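Long-range contacts in chorismatase (Streptomyces hygroscopicus, PDB 4BPS), which catalyses the hydrolysis of chorismate to pyruvate and a dihydroxycyclohexadiene carboxylic acid in the biosynthesis of the immunosuppressants FK506 and FK520: residues V17-Y21 against G237-F241; T37-L41 against D55-R59; A78-V82 against A93-A97; I204-A208 against R272-N278. All coordinates share one frame; numbering follows the deposited sequence. Where two conformers were deposited one is given.

Interactions 2 and 3 share a neighbourhood: Thr37 O lies 2.9 Å from Ala78 N, and Ala93 packs on both Leu39 and Pro81, so together they join the five-stranded sheet with strand 38-44 to the sheet holding strands 83-87 and 90-94. Interaction 1 ties this region, through Thr18 and Gln79, to strand 239-249, whose Leu240 also packs on Ile204 and Ile274 of interaction 4. Interaction 3 has the most exposed residues, three, and interaction 2 none. A guanidinium group grips backbone carbonyls in interaction 1, parallel strands pair in interaction 2, waters line part of interaction 3, and side-chain amides bind a loop to helices in interaction 4, nearest the substrate site.

Interaction 1 (V17-Y21 against G237-F241); sequences VTAPY and GGRLF
Ala19 O accepts two bonds from the Arg239 guanidinium group, one of them weak: NH2 reaches Ala19 O at 2.9 Å with a nearly straight N-H...O angle of 164°, and Arg239 NE adds the weak bond to the same oxygen. Arg239 NE also donates to Pro20 O at 2.9 Å. One arginine side chain thus bridges two successive backbone carbonyls, and the first residue of strand 239-249 is tied to the segment leading into strand 21-25, joining two sheets of this YjgF-fold enzyme. Neither of the two stronger bonds uses a carbonyl lone pair, since both donors stand above the carbonyl planes; Ala19 O lies in the guanidinium plane, whereas Pro20 O is tilted from it. The bend of the arginine at its second torsion (chi2 -66°) turns the chain back, and CG and CD pass beside Pro20 O before the head meets Ala19. Arg239 NH1 is bonded to Ala344 O, which should limit rotation of the group.

Tyr21 CB covers one face of the guanidinium. The two side chains lie alongside each other, pointing the same way, with the ring plane 71° from that of the guanidinium and Tyr21 CD1 3.5 Å from Arg239 NH2; His77 meets this ring too. Further along, Pro20 O faces the edge of the Phe241 ring and Pro20 CB approaches Phe241 CZ, while Leu232 touches both side chains. At the other end a water bridges the backbones, accepting from Ala19 N at 2.9 Å and donating to Gly237 O at 2.7 Å.

Interaction 2 (T37-L41 against D55-R59); sequences TVLGL and DGAPR
Leu41 and Ala57 make the closest contact between two side chains: Leu41 CD1 rests on Ala57 CB at 3.6 Å. One branch of the leucine thus does the touching, and the same CD1 also lies near Pro58 O. The first torsion sends Leu41 CG beside the backbone N, and a chi2 of 93°, away from the usual staggered values, turns CD1 onto the alanine. Val38 CG1 meets the same alanine methyl more distantly. Beside these contacts Leu41 N donates to Pro58 O at 2.9 Å, the nitrogen lying nearly in line with the C=O bond. Two further approaches come from carbon: Arg59 CA-H points at Leu41 O, with CA 3.2 Å from the oxygen and an angle of 158° at the hydrogen, and Ala57 CA-H points less directly at Leu39 O.

Leu41 and Arg59 form a parallel beta bridge, and the short strand axes diverge by only 13°. These are neighbouring strands of a mixed five-stranded sheet, in which strand 38-44 lies between 57-62 and the antiparallel strand 72-77. On that other flank Leu39 and Gly40 both face Trp76, a classic beta bulge. Gly40 CA packs 3.2 Å from Pro58 O. Pro58 has no N-H to offer Leu39 O, which instead meets the ring at Pro58 CD.

In the outer shell, the Pro58 ring packs on Ala93, Phe100 and Val102, and Leu39 shares Ala93 and Phe100 with it. Arg59 keeps only its first carbons near Leu41; its head turns away to a salt bridge between NH2 and Glu43 OE1.

Interaction 3 (A78-V82 against A93-A97); sequences AQRPV and ARTDA
Val82 N donates to Arg94 O at 2.8 Å, in the carbonyl plane, and round this bond the packing is close. Pro81 CA lies beside the same oxygen, and Pro81 CB reaches Ala93 CB, with Leu39 packed against both residues. Thr95 CG2 fits into the curve of the 78-82 loop: it is 3.3 Å from Gln79 O and also meets Gln79 CG and Ala78 CB. The contact lies where the loop enters the edge hairpin formed by strands 83-87 and 90-94.

Toward solvent, Val82 CG2 sits over one face of the Arg94 guanidinium, 3.5 Å from NH1, and touches Asp96 OD1. The Arg94 NH1 to Asp96 OD1 salt bridge is long; Arg94 NE has a salt bridge to Glu83. Waters fill in between Gln79 and Thr95. One donates to Gln79 OE1 and accepts from Thr95 OG1, both at 2.8 Å; another donates to Gln79 OE1 at 3.1 Å and accepts weakly from Ala97 N.

Thr95 OG1 accepts from Ala97 N in an ST turn and from Tyr98 N. Since Thr18 N also donates to Gln79 OE1, the polar joining of these loops runs through shared waters round that oxygen, while the Thr95 methyl carries the direct packing.

Interaction 4 (I204-A208 against R272-N278); sequences IENPA and RVIGAEN
Asn206 OD1 is shared between the two sides of this contact: it accepts from Arg272 NH2 at 2.8 Å and, within its own loop, from Ala208 N at 3.0 Å, the latter closing an Asx turn. The arginine uses a lone pair in the carbonyl plane, at a C=O...N angle of 110°, while Ala208 N is tilted from that plane. The asparagine runs nearly perpendicular to the arginine, with amide and guanidinium planes 42° apart. Asn269 OD1 accepts from both Arg272 NH2 and Asn206 ND2, consistent with a fixed turn of the amide.

Ala208 CB covers one face of the guanidinium, offset toward its rim. Pro207 and the arginine run antiparallel past one another, Pro207 CD near Arg272 CD, and the proline also comes against Asn278 OD1.

A second amide ties the loop to the helices. Asn278 ND2 donates to Glu205 O at 3.0 Å and to Val273 O at 2.9 Å, both acceptors lying in its amide plane. With CG anti to the backbone N (chi1 -168°), Asn278 reaches from helix 276-281 back to Val273 of helix 259-274, spanning Gly275, the N-cap of the second helix. The Ile204 CG2 methyl packs against this amide, 3.4 Å from Asn278 ND2, and Leu240 also packs on Ile204. The contact joins the loop after strand 201-204 to the junction of helices 259-274 and 276-281 beside the chorismate pocket, with the Asn206 side chain about 4 Å from that of substrate-binding Arg228.

Interaction 1 (V17-Y21 against G237-F241)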
# COMPACT_ATOMS: atom_id res chain seq x y z
N VAL A 17 -0.26 -2.85 -24.38
CA VAL A 17 -0.43 -3.11 -22.97
C VAL A 17 0.01 -1.90 -22.18
O VAL A 17 1.04 -1.28 -22.48
CB VAL A 17 0.36 -4.38 -22.52
CG1 VAL A 17 1.84 -4.24 -22.82
CG2 VAL A 17 0.12 -4.65 -21.05
N THR A 18 -0.75 -1.58 -21.14
CA THR A 18 -0.42 -0.49 -20.21
C THR A 18 -0.39 -1.04 -18.78
O THR A 18 -1.31 -1.70 -18.33
CB THR A 18 -1.48 0.63 -20.32
OG1 THR A 18 -1.58 1.06 -21.68
CG2 THR A 18 -1.12 1.82 -19.42
N ALA A 19 0.69 -0.72 -18.08
CA ALA A 19 0.88 -1.14 -16.69
C ALA A 19 0.05 -0.24 -15.75
O ALA A 19 -0.33 0.86 -16.13
CB ALA A 19 2.34 -1.07 -16.33
N PRO A 20 -0.28 -0.73 -14.55
CA PRO A 20 -1.18 0.04 -13.68
C PRO A 20 -0.63 1.39 -13.30
O PRO A 20 0.59 1.57 -13.17
CB PRO A 20 -1.33 -0.86 -12.44
CG PRO A 20 -1.04 -2.26 -12.97
CD PRO A 20 0.06 -2.05 -13.98
N TYR A 21 -1.53 2.34 -13.11
CA TYR A 21 -1.15 3.67 -12.69
C TYR A 21 -2.31 4.29 -11.91
O TYR A 21 -3.43 3.80 -11.93
CB TYR A 21 -0.76 4.55 -13.89
CG TYR A 21 -1.83 4.76 -14.94
CD1 TYR A 21 -2.05 3.81 -15.95
CD2 TYR A 21 -2.59 5.90 -14.95
CE1 TYR A 21 -3.01 4.00 -16.94
CE2 TYR A 21 -3.55 6.12 -15.95
CZ TYR A 21 -3.73 5.17 -16.96
OH TYR A 21 -4.66 5.36 -17.96
N GLY A 237 7.63 1.80 -19.87
CA GLY A 237 6.24 1.55 -19.56
C GLY A 237 6.05 1.04 -18.14
O GLY A 237 4.95 1.13 -17.61
N GLY A 238 7.11 0.51 -17.54
CA GLY A 238 7.02 -0.03 -16.20
C GLY A 238 6.93 1.05 -15.13
O GLY A 238 7.12 2.24 -15.40
N ARG A 239 6.61 0.60 -13.93
CA ARG A 239 6.29 1.48 -12.82
C ARG A 239 7.14 1.12 -11.62
O ARG A 239 7.49 -0.05 -11.42
CB ARG A 239 4.83 1.28 -12.37
CG ARG A 239 3.82 1.25 -13.50
CD ARG A 239 3.69 2.58 -14.21
NE ARG A 239 2.52 2.54 -15.09
CZ ARG A 239 2.36 3.28 -16.18
NH1 ARG A 239 3.25 4.17 -16.56
NH2 ARG A 239 1.26 3.12 -16.90
N LEU A 240 7.43 2.11 -10.79
CA LEU A 240 8.11 1.86 -9.52
C LEU A 240 7.16 2.21 -8.38
O LEU A 240 6.85 3.38 -8.16
CB LEU A 240 9.37 2.70 -9.46
CG LEU A 240 10.27 2.50 -8.24
CD1 LEU A 240 10.73 1.05 -8.11
CD2 LEU A 240 11.48 3.43 -8.41
N PHE A 241 6.66 1.20 -7.68
CA PHE A 241 5.77 1.40 -6.54
C PHE A 241 6.59 1.42 -5.26
O PHE A 241 7.34 0.46 -5.00
CB PHE A 241 4.76 0.26 -6.46
CG PHE A 241 3.89 0.12 -7.69
CD1 PHE A 241 3.08 1.16 -8.10
CD2 PHE A 241 3.90 -1.03 -8.44
CE1 PHE A 241 2.28 1.05 -9.24
CE2 PHE A 241 3.10 -1.17 -9.59
CZ PHE A 241 2.28 -0.14 -9.97
O HOH W 1 2.82 0.84 -19.25

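Interaction 2 (T37-L41 against D55-R59)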
# COMPACT_ATOMS: atom_id res chain seq x y z
N THR A 37 -10.18 3.17 -18.76
CA THR A 37 -9.04 2.50 -18.14
C THR A 37 -9.19 2.28 -16.64
O THR A 37 -8.29 1.69 -16.02
CB THR A 37 -7.74 3.31 -18.38
OG1 THR A 37 -7.82 4.57 -17.70
CG2 THR A 37 -7.48 3.53 -19.88
N VAL A 38 -10.28 2.73 -16.03
CA VAL A 38 -10.46 2.57 -14.58
C VAL A 38 -10.55 1.10 -14.22
O VAL A 38 -11.36 0.36 -14.78
CB VAL A 38 -11.73 3.32 -14.11
CG1 VAL A 38 -12.05 3.00 -12.66
CG2 VAL A 38 -11.54 4.83 -14.25
N LEU A 39 -9.72 0.69 -13.26
CA LEU A 39 -9.72 -0.66 -12.72
C LEU A 39 -10.51 -0.70 -11.42
O LEU A 39 -11.34 -1.57 -11.26
CB LEU A 39 -8.30 -1.14 -12.43
CG LEU A 39 -7.48 -1.83 -13.48
CD1 LEU A 39 -6.08 -2.03 -12.94
CD2 LEU A 39 -8.10 -3.19 -13.81
N GLY A 40 -10.25 0.22 -10.51
CA GLY A 40 -10.87 0.15 -9.21
C GLY A 40 -10.63 1.42 -8.43
O GLY A 40 -9.81 2.25 -8.84
N LEU A 41 -11.33 1.55 -7.31
CA LEU A 41 -11.40 2.81 -6.58
C LEU A 41 -11.39 2.57 -5.08
O LEU A 41 -12.13 1.72 -4.58
CB LEU A 41 -12.72 3.55 -6.95
CG LEU A 41 -13.06 3.84 -8.41
CD1 LEU A 41 -13.89 2.73 -8.98
CD2 LEU A 41 -13.79 5.14 -8.47
N ASP A 55 -20.20 -0.82 -11.84
CA ASP A 55 -19.99 -1.01 -13.27
C ASP A 55 -18.64 -1.63 -13.59
O ASP A 55 -17.85 -1.10 -14.39
CB ASP A 55 -20.15 0.31 -14.03
CG ASP A 55 -20.32 0.10 -15.53
OD1 ASP A 55 -20.79 -1.00 -15.94
OD2 ASP A 55 -19.99 1.02 -16.31
N GLY A 56 -18.38 -2.78 -12.97
CA GLY A 56 -17.18 -3.54 -13.21
C GLY A 56 -15.96 -3.12 -12.41
O GLY A 56 -14.90 -3.77 -12.48
N ALA A 57 -16.07 -2.04 -11.64
CA ALA A 57 -14.89 -1.53 -10.94
C ALA A 57 -15.01 -1.84 -9.45
O ALA A 57 -15.97 -1.38 -8.83
CB ALA A 57 -14.77 -0.04 -11.16
N PRO A 58 -14.09 -2.63 -8.88
CA PRO A 58 -14.10 -2.83 -7.43
C PRO A 58 -14.01 -1.49 -6.72
O PRO A 58 -13.21 -0.63 -7.12
CB PRO A 58 -12.84 -3.65 -7.17
CG PRO A 58 -12.58 -4.36 -8.42
CD PRO A 58 -13.07 -3.46 -9.53
N ARG A 59 -14.76 -1.36 -5.63
CA ARG A 59 -14.76 -0.15 -4.85
C ARG A 59 -14.97 -0.43 -3.38
O ARG A 59 -15.75 -1.33 -3.02
CB ARG A 59 -15.90 0.76 -5.36
CG ARG A 59 -16.17 2.00 -4.56
CD ARG A 59 -17.34 1.75 -3.61
NE ARG A 59 -17.64 2.92 -2.80
CZ ARG A 59 -18.78 3.09 -2.14
NH1 ARG A 59 -19.73 2.17 -2.22
NH2 ARG A 59 -18.97 4.20 -1.44
O HOH W 2 -13.24 -1.62 -13.97

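Interaction 3 (A78-V82 against A93-A97)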
# COMPACT_ATOMS: atom_id res chain seq x y z
N ALA A 78 -5.46 0.93 -15.77
CA ALA A 78 -4.45 0.30 -16.63
C ALA A 78 -4.88 0.46 -18.07
O ALA A 78 -4.38 1.35 -18.76
CB ALA A 78 -4.24 -1.18 -16.24
N GLN A 79 -5.78 -0.39 -18.52
CA GLN A 79 -6.48 -0.20 -19.78
C GLN A 79 -7.85 -0.81 -19.59
O GLN A 79 -8.16 -1.28 -18.49
CB GLN A 79 -5.71 -0.79 -20.96
CG GLN A 79 -5.55 -2.28 -20.95
CD GLN A 79 -4.42 -2.72 -21.91
OE1 GLN A 79 -3.33 -3.07 -21.45
NE2 GLN A 79 -4.71 -2.76 -23.21
N ARG A 80 -8.69 -0.79 -20.62
CA ARG A 80 -10.04 -1.29 -20.48
C ARG A 80 -10.08 -2.68 -19.84
O ARG A 80 -9.52 -3.61 -20.39
CB ARG A 80 -10.65 -1.34 -21.89
CG ARG A 80 -12.05 -1.94 -21.95
CD ARG A 80 -12.64 -1.93 -23.38
NE ARG A 80 -11.74 -2.45 -24.42
CZ ARG A 80 -11.56 -3.75 -24.69
NH1 ARG A 80 -12.22 -4.67 -24.01
NH2 ARG A 80 -10.73 -4.13 -25.66
N PRO A 81 -10.74 -2.82 -18.69
CA PRO A 81 -10.79 -4.17 -18.11
C PRO A 81 -11.58 -5.11 -18.99
O PRO A 81 -12.61 -4.74 -19.58
CB PRO A 81 -11.50 -3.95 -16.78
CG PRO A 81 -11.15 -2.51 -16.41
CD PRO A 81 -11.20 -1.80 -17.73
N VAL A 82 -11.13 -6.36 -19.03
CA VAL A 82 -11.76 -7.36 -19.85
C VAL A 82 -12.76 -8.22 -19.09
O VAL A 82 -13.63 -8.85 -19.72
CB VAL A 82 -10.71 -8.27 -20.55
CG1 VAL A 82 -9.77 -7.39 -21.41
CG2 VAL A 82 -9.94 -9.14 -19.58
N ALA A 93 -11.07 -6.70 -10.85
CA ALA A 93 -11.15 -6.39 -12.28
C ALA A 93 -9.80 -6.72 -12.88
O ALA A 93 -8.76 -6.48 -12.24
CB ALA A 93 -11.46 -4.91 -12.50
N ARG A 94 -9.80 -7.26 -14.10
CA ARG A 94 -8.54 -7.62 -14.75
C ARG A 94 -8.51 -7.07 -16.16
O ARG A 94 -9.55 -7.00 -16.85
CB ARG A 94 -8.35 -9.15 -14.78
CG ARG A 94 -9.29 -9.89 -15.72
CD ARG A 94 -9.19 -11.44 -15.55
NE ARG A 94 -10.00 -12.11 -16.57
CZ ARG A 94 -9.61 -12.33 -17.83
NH1 ARG A 94 -8.38 -12.00 -18.21
NH2 ARG A 94 -10.43 -12.87 -18.72
N THR A 95 -7.31 -6.70 -16.60
CA THR A 95 -6.99 -6.62 -18.02
C THR A 95 -6.33 -7.94 -18.38
O THR A 95 -6.16 -8.80 -17.52
CB THR A 95 -6.05 -5.46 -18.31
OG1 THR A 95 -4.79 -5.73 -17.70
CG2 THR A 95 -6.64 -4.14 -17.80
N ASP A 96 -5.94 -8.17 -19.63
CA ASP A 96 -5.24 -9.41 -19.91
C ASP A 96 -3.92 -9.51 -19.15
O ASP A 96 -3.51 -10.62 -18.79
CB ASP A 96 -5.05 -9.62 -21.40
CG ASP A 96 -6.36 -10.03 -22.09
OD1 ASP A 96 -7.24 -10.65 -21.44
OD2 ASP A 96 -6.51 -9.76 -23.30
N ALA A 97 -3.29 -8.37 -18.82
CA ALA A 97 -1.97 -8.38 -18.18
C ALA A 97 -1.95 -8.12 -16.67
O ALA A 97 -0.96 -8.51 -16.03
CB ALA A 97 -1.06 -7.38 -18.88
O HOH W 3 -3.16 -3.80 -18.79
O HOH W 4 -3.62 -6.08 -20.84

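Interaction 4 (I204-A208 against R272-N278)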
# COMPACT_ATOMS: atom_id res chain seq x y z
N ILE A 204 12.43 -4.72 -4.32
CA ILE A 204 13.59 -3.90 -4.04
C ILE A 204 13.69 -3.64 -2.55
O ILE A 204 12.70 -3.26 -1.90
CB ILE A 204 13.48 -2.56 -4.82
CG1 ILE A 204 13.43 -2.86 -6.33
CG2 ILE A 204 14.64 -1.64 -4.49
CD1 ILE A 204 12.77 -1.75 -7.16
N GLU A 205 14.90 -3.83 -2.02
CA GLU A 205 15.20 -3.51 -0.62
C GLU A 205 15.92 -2.16 -0.51
O GLU A 205 16.34 -1.58 -1.52
CB GLU A 205 16.03 -4.62 0.04
CG GLU A 205 15.28 -5.93 0.13
CD GLU A 205 14.01 -5.82 0.98
OE1 GLU A 205 14.11 -5.58 2.21
OE2 GLU A 205 12.91 -5.94 0.40
N ASN A 206 16.06 -1.67 0.72
CA ASN A 206 16.71 -0.38 1.03
C ASN A 206 17.99 -0.71 1.78
O ASN A 206 17.92 -1.32 2.82
CB ASN A 206 15.78 0.43 1.97
CG ASN A 206 16.38 1.75 2.52
OD1 ASN A 206 17.59 1.92 2.69
ND2 ASN A 206 15.48 2.69 2.83
N PRO A 207 19.16 -0.29 1.29
CA PRO A 207 20.43 -0.71 1.92
C PRO A 207 20.73 -0.37 3.38
O PRO A 207 21.67 -0.91 3.99
CB PRO A 207 21.49 0.01 1.06
CG PRO A 207 20.88 0.37 -0.15
CD PRO A 207 19.40 0.47 0.05
N ALA A 208 19.99 0.57 3.93
CA ALA A 208 20.16 0.95 5.36
C ALA A 208 18.94 0.60 6.20
O ALA A 208 18.79 1.11 7.32
CB ALA A 208 20.47 2.44 5.46
N ARG A 272 16.59 6.95 -1.14
CA ARG A 272 17.62 5.92 -1.24
C ARG A 272 17.10 4.72 -2.03
O ARG A 272 17.82 4.16 -2.86
CB ARG A 272 18.10 5.47 0.14
CG ARG A 272 19.39 4.66 0.03
CD ARG A 272 19.90 4.12 1.36
NE ARG A 272 19.99 5.21 2.31
CZ ARG A 272 19.10 5.43 3.26
NH1 ARG A 272 19.22 6.50 4.03
NH2 ARG A 272 18.10 4.59 3.47
N VAL A 273 15.86 4.32 -1.79
CA VAL A 273 15.29 3.15 -2.41
C VAL A 273 15.23 3.31 -3.93
O VAL A 273 15.47 2.37 -4.68
CB VAL A 273 13.89 2.90 -1.85
CG1 VAL A 273 13.10 1.95 -2.71
CG2 VAL A 273 14.01 2.36 -0.44
N ILE A 274 14.88 4.52 -4.37
CA ILE A 274 14.68 4.79 -5.80
C ILE A 274 15.92 5.35 -6.51
O ILE A 274 15.87 5.62 -7.71
CB ILE A 274 13.47 5.73 -6.03
CG1 ILE A 274 13.80 7.18 -5.60
CG2 ILE A 274 12.22 5.16 -5.35
CD1 ILE A 274 12.66 8.18 -5.75
N GLY A 275 17.03 5.49 -5.79
CA GLY A 275 18.23 6.08 -6.34
C GLY A 275 18.91 5.19 -7.35
O GLY A 275 18.78 3.97 -7.30
N ALA A 276 19.67 5.81 -8.24
CA ALA A 276 20.32 5.14 -9.35
C ALA A 276 21.09 3.89 -8.93
O ALA A 276 20.93 2.84 -9.57
CB ALA A 276 21.26 6.10 -10.08
N GLU A 277 21.92 3.99 -7.90
CA GLU A 277 22.77 2.87 -7.59
C GLU A 277 21.99 1.75 -6.93
O GLU A 277 22.28 0.58 -7.18
CB GLU A 277 23.97 3.32 -6.74
CG GLU A 277 24.94 2.22 -6.34
CD GLU A 277 25.62 1.52 -7.49
OE1 GLU A 277 25.60 2.01 -8.63
OE2 GLU A 277 26.22 0.45 -7.22
N ASN A 278 20.99 2.07 -6.11
CA ASN A 278 20.19 1.00 -5.53
C ASN A 278 19.41 0.27 -6.62
O ASN A 278 19.31 -0.96 -6.62
CB ASN A 278 19.22 1.52 -4.45
CG ASN A 278 18.61 0.40 -3.64
OD1 ASN A 278 19.34 -0.44 -3.13
ND2 ASN A 278 17.29 0.34 -3.58